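Local atomic coordinates of ORF10 (Moritella marina, PDB entry 6RIW), a protein that probably catalyses the condensation step of polyunsaturated fatty acid synthesis, this chain being the ketosynthase-chain length factor didomain of a longer synthase. Residues 325-330 with 431-436; 312-317 with 446-451. All coordinates share one frame; numbering follows the deposited sequence.

Overall arrangement
Both contacts lie in the first ketosynthase unit of the didomain, their centres about 9 Å apart. Along the chain, helix 304-318 leads to strand 327-329, and strand 432-439 is followed by strand 443-450, so contact 1 falls between the two segments of contact 2. Strand 432-439 pairs in parallel with strand 327-329 in contact 1 and antiparallel with strand 443-450, against which helix 304-318 packs in contact 2. Beyond the antiparallel pairing, V325 also packs against Y315, and S436 is hydrogen-bonded to H446. One face of the sheet is thereby tied to its helix, as in the layered thiolase fold of ketosynthases.

Contact 1 (325-330 with 431-436); sequences VDYIEC and RTAGVS
Three backbone hydrogen bonds stitch 327-329 to 432-436 in parallel, with the axes of the short strands 23° apart. Y327 O accepts from G434 N at 2.9 Å, E329 N gives its hydrogen to G434 O, and E329 O receives S436 N at 3.0 Å. G434 thus serves the pairing with both its N-H and its carbonyl, and the CA-H groups of A433 and I328 lean on Y327 O and G434 O.

D326 adds two bonds to T432. Its N-H reaches T432 O at 2.9 Å, while its OD2 takes T432 N at 3.2 Å from the anti side, 31° out of the carboxylate plane. The same oxygen also meets W419 and K429, so the carboxylate is shared between a main-chain and two side-chain donors.

Side chains divide between two faces. Y327, A433, E329 and V435 share one, where A433 CB sits at the edge of the Y327 ring, 4.4 Å from CD2. A bend at chi2 (68°) turns the E329 carboxylate back so that OE1 accepts the Y327 hydroxyl at 2.8 Å; K380 contacts both groups. I328 lies on the other face, its CG2 3.9 Å from S436 OG, which bonds to H446.

The chemistry implies a pairing held mainly by backbone polarity, and the buried E329 carboxylate is met by Y327 OH and K380 at OE1 and by V362 N at OE2, so its polar atoms are satisfied inside the core.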
ATOM      1  N   VAL A 325       2.986 -20.053  26.868  1.00 31.93           N
ATOM      2  CA  VAL A 325       3.840 -19.163  26.081  1.00 27.78           C
ATOM      3  C   VAL A 325       5.089 -18.806  26.875  1.00 27.74           C
ATOM      4  O   VAL A 325       5.004 -18.268  27.985  1.00 31.26           O
ATOM      5  CB  VAL A 325       3.085 -17.896  25.674  1.00 28.60           C
ATOM      6  CG1 VAL A 325       3.989 -17.023  24.812  1.00 28.69           C
ATOM      7  CG2 VAL A 325       1.817 -18.263  24.959  1.00 27.64           C
ATOM      8  N   ASP A 326       6.255 -19.053  26.286  1.00 25.10           N
ATOM      9  CA  ASP A 326       7.529 -18.849  26.971  1.00 27.48           C
ATOM     10  C   ASP A 326       8.169 -17.504  26.675  1.00 28.09           C
ATOM     11  O   ASP A 326       8.893 -16.969  27.525  1.00 25.07           O
ATOM     12  CB  ASP A 326       8.526 -19.948  26.580  1.00 28.36           C
ATOM     13  CG  ASP A 326       7.976 -21.336  26.820  1.00 32.75           C
ATOM     14  OD1 ASP A 326       7.497 -21.591  27.942  1.00 34.07           O
ATOM     15  OD2 ASP A 326       8.006 -22.161  25.886  1.00 31.54           O
ATOM     16  N   TYR A 327       7.943 -16.960  25.480  1.00 22.35           N
ATOM     17  CA  TYR A 327       8.658 -15.781  25.022  1.00 21.52           C
ATOM     18  C   TYR A 327       7.739 -15.041  24.063  1.00 22.69           C
ATOM     19  O   TYR A 327       7.024 -15.678  23.292  1.00 21.74           O
ATOM     20  CB  TYR A 327       9.972 -16.146  24.306  1.00 24.24           C
ATOM     21  CG  TYR A 327      10.641 -14.953  23.662  1.00 26.52           C
ATOM     22  CD1 TYR A 327      11.345 -14.033  24.427  1.00 24.76           C
ATOM     23  CD2 TYR A 327      10.555 -14.732  22.287  1.00 25.96           C
ATOM     24  CE1 TYR A 327      11.947 -12.930  23.850  1.00 26.74           C
ATOM     25  CE2 TYR A 327      11.162 -13.638  21.703  1.00 24.27           C
ATOM     26  CZ  TYR A 327      11.857 -12.739  22.484  1.00 27.83           C
ATOM     27  OH  TYR A 327      12.458 -11.633  21.906  1.00 29.43           O
ATOM     28  N   ILE A 328       7.762 -13.713  24.113  1.00 21.95           N
ATOM     29  CA  ILE A 328       7.009 -12.893  23.165  1.00 24.41           C
ATOM     30  C   ILE A 328       7.956 -11.881  22.535  1.00 24.92           C
ATOM     31  O   ILE A 328       8.614 -11.107  23.244  1.00 19.42           O
ATOM     32  CB  ILE A 328       5.836 -12.165  23.824  1.00 25.10           C
ATOM     33  CG1 ILE A 328       4.832 -13.169  24.381  1.00 28.82           C
ATOM     34  CG2 ILE A 328       5.163 -11.222  22.824  1.00 24.40           C
ATOM     35  CD1 ILE A 328       3.855 -12.540  25.303  1.00 32.48           C
ATOM     36  N   GLU A 329       8.013 -11.873  21.209  1.00 23.89           N
ATOM     37  CA  GLU A 329       8.735 -10.828  20.501  1.00 23.15           C
ATOM     38  C   GLU A 329       7.770  -9.661  20.362  1.00 24.44           C
ATOM     39  O   GLU A 329       6.741  -9.769  19.678  1.00 22.04           O
ATOM     40  CB  GLU A 329       9.249 -11.344  19.157  1.00 22.37           C
ATOM     41  CG  GLU A 329       9.815 -10.254  18.227  1.00 24.17           C
ATOM     42  CD  GLU A 329      11.117  -9.614  18.724  1.00 28.59           C
ATOM     43  OE1 GLU A 329      11.832 -10.200  19.584  1.00 22.92           O
ATOM     44  OE2 GLU A 329      11.424  -8.509  18.226  1.00 28.72           O
ATOM     45  N   CYS A 330       8.057  -8.576  21.073  1.00 20.87           N
ATOM     46  CA  CYS A 330       7.103  -7.489  21.226  1.00 26.39           C
ATOM     47  C   CYS A 330       7.214  -6.477  20.104  1.00 23.18           C
ATOM     48  O   CYS A 330       8.216  -6.409  19.381  1.00 23.62           O
ATOM     49  CB  CYS A 330       7.307  -6.768  22.556  1.00 25.94           C
ATOM     50  SG  CYS A 330       7.002  -7.859  23.954  1.00 27.42           S
ATOM     51  N   ARG A 431       8.068 -25.829  22.944  1.00 29.89           N
ATOM     52  CA  ARG A 431       8.526 -24.450  23.030  1.00 27.91           C
ATOM     53  C   ARG A 431       7.576 -23.564  22.235  1.00 28.09           C
ATOM     54  O   ARG A 431       7.260 -23.867  21.080  1.00 25.62           O
ATOM     55  CB  ARG A 431       9.947 -24.318  22.485  1.00 26.51           C
ATOM     56  CG  ARG A 431      11.025 -24.872  23.415  1.00 30.66           C
ATOM     57  CD  ARG A 431      12.409 -24.458  22.959  1.00 32.80           C
ATOM     58  NE  ARG A 431      12.743 -25.078  21.686  1.00 37.43           N
ATOM     59  CZ  ARG A 431      13.839 -25.796  21.462  1.00 39.57           C
ATOM     60  NH1 ARG A 431      14.727 -25.984  22.436  1.00 45.20           N
ATOM     61  NH2 ARG A 431      14.042 -26.329  20.260  1.00 38.95           N
ATOM     62  N   THR A 432       7.121 -22.474  22.851  1.00 25.46           N
ATOM     63  CA  THR A 432       6.058 -21.656  22.286  1.00 26.47           C
ATOM     64  C   THR A 432       6.400 -20.178  22.417  1.00 27.67           C
ATOM     65  O   THR A 432       6.791 -19.718  23.494  1.00 24.91           O
ATOM     66  CB  THR A 432       4.723 -21.972  22.968  1.00 28.05           C
ATOM     67  OG1 THR A 432       4.460 -23.374  22.830  1.00 26.31           O
ATOM     68  CG2 THR A 432       3.590 -21.195  22.327  1.00 27.45           C
ATOM     69  N   ALA A 433       6.240 -19.435  21.318  1.00 23.49           N
ATOM     70  CA  ALA A 433       6.524 -18.011  21.285  1.00 22.97           C
ATOM     71  C   ALA A 433       5.355 -17.263  20.662  1.00 24.38           C
ATOM     72  O   ALA A 433       4.658 -17.786  19.793  1.00 23.55           O
ATOM     73  CB  ALA A 433       7.811 -17.718  20.497  1.00 21.30           C
ATOM     74  N   GLY A 434       5.147 -16.031  21.115  1.00 23.28           N
ATOM     75  CA  GLY A 434       4.237 -15.108  20.465  1.00 23.89           C
ATOM     76  C   GLY A 434       5.022 -14.048  19.717  1.00 20.31           C
ATOM     77  O   GLY A 434       6.159 -13.732  20.074  1.00 23.18           O
ATOM     78  N   VAL A 435       4.428 -13.500  18.658  1.00 19.58           N
ATOM     79  CA  VAL A 435       4.970 -12.317  17.997  1.00 20.76           C
ATOM     80  C   VAL A 435       3.839 -11.312  17.848  1.00 20.02           C
ATOM     81  O   VAL A 435       2.771 -11.653  17.319  1.00 19.70           O
ATOM     82  CB  VAL A 435       5.581 -12.633  16.614  1.00 18.26           C
ATOM     83  CG1 VAL A 435       6.139 -11.346  15.984  1.00 20.03           C
ATOM     84  CG2 VAL A 435       6.660 -13.675  16.714  1.00 21.81           C
ATOM     85  N   SER A 436       4.065 -10.082  18.311  1.00 17.12           N
ATOM     86  CA  SER A 436       3.071  -9.018  18.270  1.00 20.89           C
ATOM     87  C   SER A 436       3.554  -7.876  17.386  1.00 21.48           C
ATOM     88  O   SER A 436       4.733  -7.498  17.426  1.00 20.04           O
ATOM     89  CB  SER A 436       2.749  -8.480  19.686  1.00 24.89           C
ATOM     90  OG  SER A 436       2.483  -9.539  20.595  1.00 23.57           O
TER

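Contact 2 (312-317 with 446-451)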
ATOM      1  N   GLU A 312      -6.620 -12.497  22.686  1.00 20.25           N
ATOM      2  CA  GLU A 312      -7.702 -13.448  22.903  1.00 22.38           C
ATOM      3  C   GLU A 312      -7.997 -14.220  21.628  1.00 22.01           C
ATOM      4  O   GLU A 312      -8.047 -15.455  21.638  1.00 20.95           O
ATOM      5  CB  GLU A 312      -8.954 -12.721  23.395  1.00 23.73           C
ATOM      6  CG  GLU A 312      -8.783 -12.106  24.770  1.00 24.44           C
ATOM      7  CD  GLU A 312      -9.868 -11.108  25.114  1.00 31.15           C
ATOM      8  OE1 GLU A 312     -10.637 -10.723  24.209  1.00 29.76           O
ATOM      9  OE2 GLU A 312      -9.952 -10.706  26.299  1.00 34.24           O
ATOM     10  N   ARG A 313      -8.129 -13.502  20.503  1.00 20.85           N
ATOM     11  CA  ARG A 313      -8.448 -14.147  19.232  1.00 21.39           C
ATOM     12  C   ARG A 313      -7.332 -15.070  18.773  1.00 20.25           C
ATOM     13  O   ARG A 313      -7.610 -16.103  18.162  1.00 20.44           O
ATOM     14  CB  ARG A 313      -8.736 -13.083  18.154  1.00 18.88           C
ATOM     15  CG  ARG A 313     -10.021 -12.312  18.351  1.00 22.40           C
ATOM     16  CD  ARG A 313     -10.214 -11.302  17.211  1.00 20.62           C
ATOM     17  NE  ARG A 313     -11.517 -10.649  17.234  1.00 23.42           N
ATOM     18  CZ  ARG A 313     -11.798  -9.555  16.527  1.00 23.60           C
ATOM     19  NH1 ARG A 313     -10.856  -9.015  15.751  1.00 22.70           N
ATOM     20  NH2 ARG A 313     -13.000  -9.003  16.591  1.00 20.40           N
ATOM     21  N   ALA A 314      -6.071 -14.733  19.071  1.00 17.31           N
ATOM     22  CA  ALA A 314      -4.951 -15.524  18.569  1.00 17.88           C
ATOM     23  C   ALA A 314      -4.831 -16.859  19.291  1.00 21.76           C
ATOM     24  O   ALA A 314      -4.607 -17.898  18.654  1.00 20.74           O
ATOM     25  CB  ALA A 314      -3.639 -14.741  18.708  1.00 21.68           C
ATOM     26  N   TYR A 315      -4.927 -16.851  20.622  1.00 21.89           N
ATOM     27  CA  TYR A 315      -4.770 -18.113  21.346  1.00 22.04           C
ATOM     28  C   TYR A 315      -5.992 -19.002  21.176  1.00 23.45           C
ATOM     29  O   TYR A 315      -5.858 -20.229  21.143  1.00 22.84           O
ATOM     30  CB  TYR A 315      -4.427 -17.833  22.819  1.00 22.22           C
ATOM     31  CG  TYR A 315      -3.007 -17.335  22.859  1.00 22.93           C
ATOM     32  CD1 TYR A 315      -1.940 -18.233  22.758  1.00 25.01           C
ATOM     33  CD2 TYR A 315      -2.725 -15.971  22.863  1.00 23.20           C
ATOM     34  CE1 TYR A 315      -0.635 -17.788  22.714  1.00 24.44           C
ATOM     35  CE2 TYR A 315      -1.416 -15.511  22.827  1.00 22.60           C
ATOM     36  CZ  TYR A 315      -0.378 -16.422  22.746  1.00 24.37           C
ATOM     37  OH  TYR A 315       0.922 -15.964  22.691  1.00 24.05           O
ATOM     38  N   ALA A 316      -7.171 -18.410  21.011  1.00 25.44           N
ATOM     39  CA  ALA A 316      -8.323 -19.197  20.579  1.00 22.95           C
ATOM     40  C   ALA A 316      -8.085 -19.821  19.207  1.00 26.25           C
ATOM     41  O   ALA A 316      -8.376 -21.006  18.995  1.00 24.24           O
ATOM     42  CB  ALA A 316      -9.569 -18.323  20.557  1.00 24.33           C
ATOM     43  N   ASP A 317      -7.553 -19.044  18.260  1.00 25.21           N
ATOM     44  CA  ASP A 317      -7.323 -19.593  16.923  1.00 26.72           C
ATOM     45  C   ASP A 317      -6.281 -20.698  16.960  1.00 26.62           C
ATOM     46  O   ASP A 317      -6.409 -21.700  16.247  1.00 28.73           O
ATOM     47  CB  ASP A 317      -6.879 -18.501  15.948  1.00 23.85           C
ATOM     48  CG  ASP A 317      -6.593 -19.051  14.552  1.00 29.16           C
ATOM     49  OD1 ASP A 317      -7.561 -19.284  13.785  1.00 30.43           O
ATOM     50  OD2 ASP A 317      -5.403 -19.261  14.213  1.00 28.06           O
ATOM     51  N   HIS A 446      -1.148 -10.807  16.118  1.00 19.49           N
ATOM     52  CA  HIS A 446      -0.369 -11.648  17.018  1.00 17.45           C
ATOM     53  C   HIS A 446      -0.321 -13.046  16.422  1.00 19.20           C
ATOM     54  O   HIS A 446      -1.354 -13.577  16.001  1.00 20.42           O
ATOM     55  CB  HIS A 446      -1.000 -11.665  18.414  1.00 19.12           C
ATOM     56  CG  HIS A 446      -0.174 -12.379  19.445  1.00 21.65           C
ATOM     57  ND1 HIS A 446       0.925 -11.798  20.052  1.00 21.77           N
ATOM     58  CD2 HIS A 446      -0.300 -13.616  19.991  1.00 19.08           C
ATOM     59  CE1 HIS A 446       1.439 -12.651  20.927  1.00 21.73           C
ATOM     60  NE2 HIS A 446       0.711 -13.758  20.913  1.00 20.68           N
ATOM     61  N   LEU A 447       0.875 -13.619  16.329  1.00 18.87           N
ATOM     62  CA  LEU A 447       1.046 -14.962  15.805  1.00 18.78           C
ATOM     63  C   LEU A 447       1.593 -15.853  16.909  1.00 19.47           C
ATOM     64  O   LEU A 447       2.435 -15.417  17.700  1.00 20.35           O
ATOM     65  CB  LEU A 447       1.994 -14.981  14.608  1.00 18.96           C
ATOM     66  CG  LEU A 447       1.519 -14.230  13.366  1.00 24.00           C
ATOM     67  CD1 LEU A 447       2.609 -14.255  12.301  1.00 20.57           C
ATOM     68  CD2 LEU A 447       0.209 -14.841  12.852  1.00 26.29           C
ATOM     69  N   VAL A 448       1.094 -17.084  16.969  1.00 18.28           N
ATOM     70  CA  VAL A 448       1.534 -18.079  17.947  1.00 19.18           C
ATOM     71  C   VAL A 448       2.384 -19.105  17.212  1.00 20.86           C
ATOM     72  O   VAL A 448       1.911 -19.755  16.266  1.00 21.92           O
ATOM     73  CB  VAL A 448       0.341 -18.737  18.658  1.00 19.94           C
ATOM     74  CG1 VAL A 448       0.847 -19.671  19.774  1.00 19.63           C
ATOM     75  CG2 VAL A 448      -0.570 -17.669  19.214  1.00 20.09           C
ATOM     76  N   LEU A 449       3.651 -19.224  17.616  1.00 20.15           N
ATOM     77  CA  LEU A 449       4.615 -20.085  16.954  1.00 19.78           C
ATOM     78  C   LEU A 449       5.109 -21.163  17.914  1.00 24.30           C
ATOM     79  O   LEU A 449       5.234 -20.931  19.121  1.00 21.73           O
ATOM     80  CB  LEU A 449       5.820 -19.291  16.450  1.00 22.05           C
ATOM     81  CG  LEU A 449       5.537 -17.943  15.797  1.00 22.23           C
ATOM     82  CD1 LEU A 449       6.867 -17.249  15.490  1.00 23.70           C
ATOM     83  CD2 LEU A 449       4.738 -18.206  14.528  1.00 22.43           C
ATOM     84  N   GLN A 450       5.428 -22.329  17.360  1.00 24.83           N
ATOM     85  CA  GLN A 450       5.967 -23.426  18.149  1.00 25.13           C
ATOM     86  C   GLN A 450       7.176 -24.025  17.449  1.00 25.50           C
ATOM     87  O   GLN A 450       7.355 -23.888  16.235  1.00 23.31           O
ATOM     88  CB  GLN A 450       4.902 -24.499  18.400  1.00 25.18           C
ATOM     89  CG  GLN A 450       3.824 -24.039  19.372  1.00 25.53           C
ATOM     90  CD  GLN A 450       2.805 -25.133  19.694  1.00 30.09           C
ATOM     91  OE1 GLN A 450       2.626 -26.083  18.927  1.00 31.56           O
ATOM     92  NE2 GLN A 450       2.140 -24.997  20.832  1.00 29.15           N
ATOM     93  N   GLN A 451       8.001 -24.718  18.236  1.00 23.41           N
ATOM     94  CA  GLN A 451       9.197 -25.341  17.698  1.00 26.46           C
ATOM     95  C   GLN A 451       8.825 -26.309  16.578  1.00 24.00           C
ATOM     96  O   GLN A 451       7.701 -26.828  16.543  1.00 23.20           O
ATOM     97  CB  GLN A 451       9.959 -26.074  18.812  1.00 30.50           C
ATOM     98  CG  GLN A 451       9.165 -27.173  19.491  1.00 28.87           C
ATOM     99  CD  GLN A 451       9.949 -27.817  20.627  1.00 30.58           C
ATOM    100  OE1 GLN A 451       9.621 -27.635  21.801  1.00 30.04           O
ATOM    101  NE2 GLN A 451      11.006 -28.546  20.280  1.00 33.94           N
TER
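The hydroxyl of Y315 and NE2 of H446 form a nearly straight hydrogen bond, 2.8 Å from OH to NE2; either partner could supply the proton. The OH lies at the edge of the imidazole, in its plane, whereas the two ring planes are inclined obliquely, at 48°. With CG of H446 anti to the backbone N (chi1 -173°), the imidazole projects from the strand to the helix and presents NE2 to the tyrosine. Its other nitrogen, ND1, bonds to S436 OG on the neighbouring strand, so both ring nitrogens are engaged and the rotation of the ring is fixed.

Around this bond the packing is apolar. V448 CG2 sits over one face of the Y315 ring in a CH-pi contact, 3.8 Å from the ring centroid and displaced toward the rim, with Y315 CE1 its nearest atom at 3.5 Å. A314 contributes its methyl group: CB meets the imidazole edge at CD2, 3.7 Å away, and comes equally near H446 O. Replacing Y315 by an alanine would probably leave H446 NE2 without its hydroxyl mate and open a gap beside V448 CG2. V325 and F350 also pack on the tyrosine, and Y311, one turn earlier in the helix, meets the imidazole edge-to-face.

Segment 312-317 of helix 304-318 thus runs roughly along strand 446-450, in broadly the same direction, their short axes 8.1 Å apart and 32° from each other, the helix-on-sheet layering typical of the thiolase fold to which ketosynthases belong.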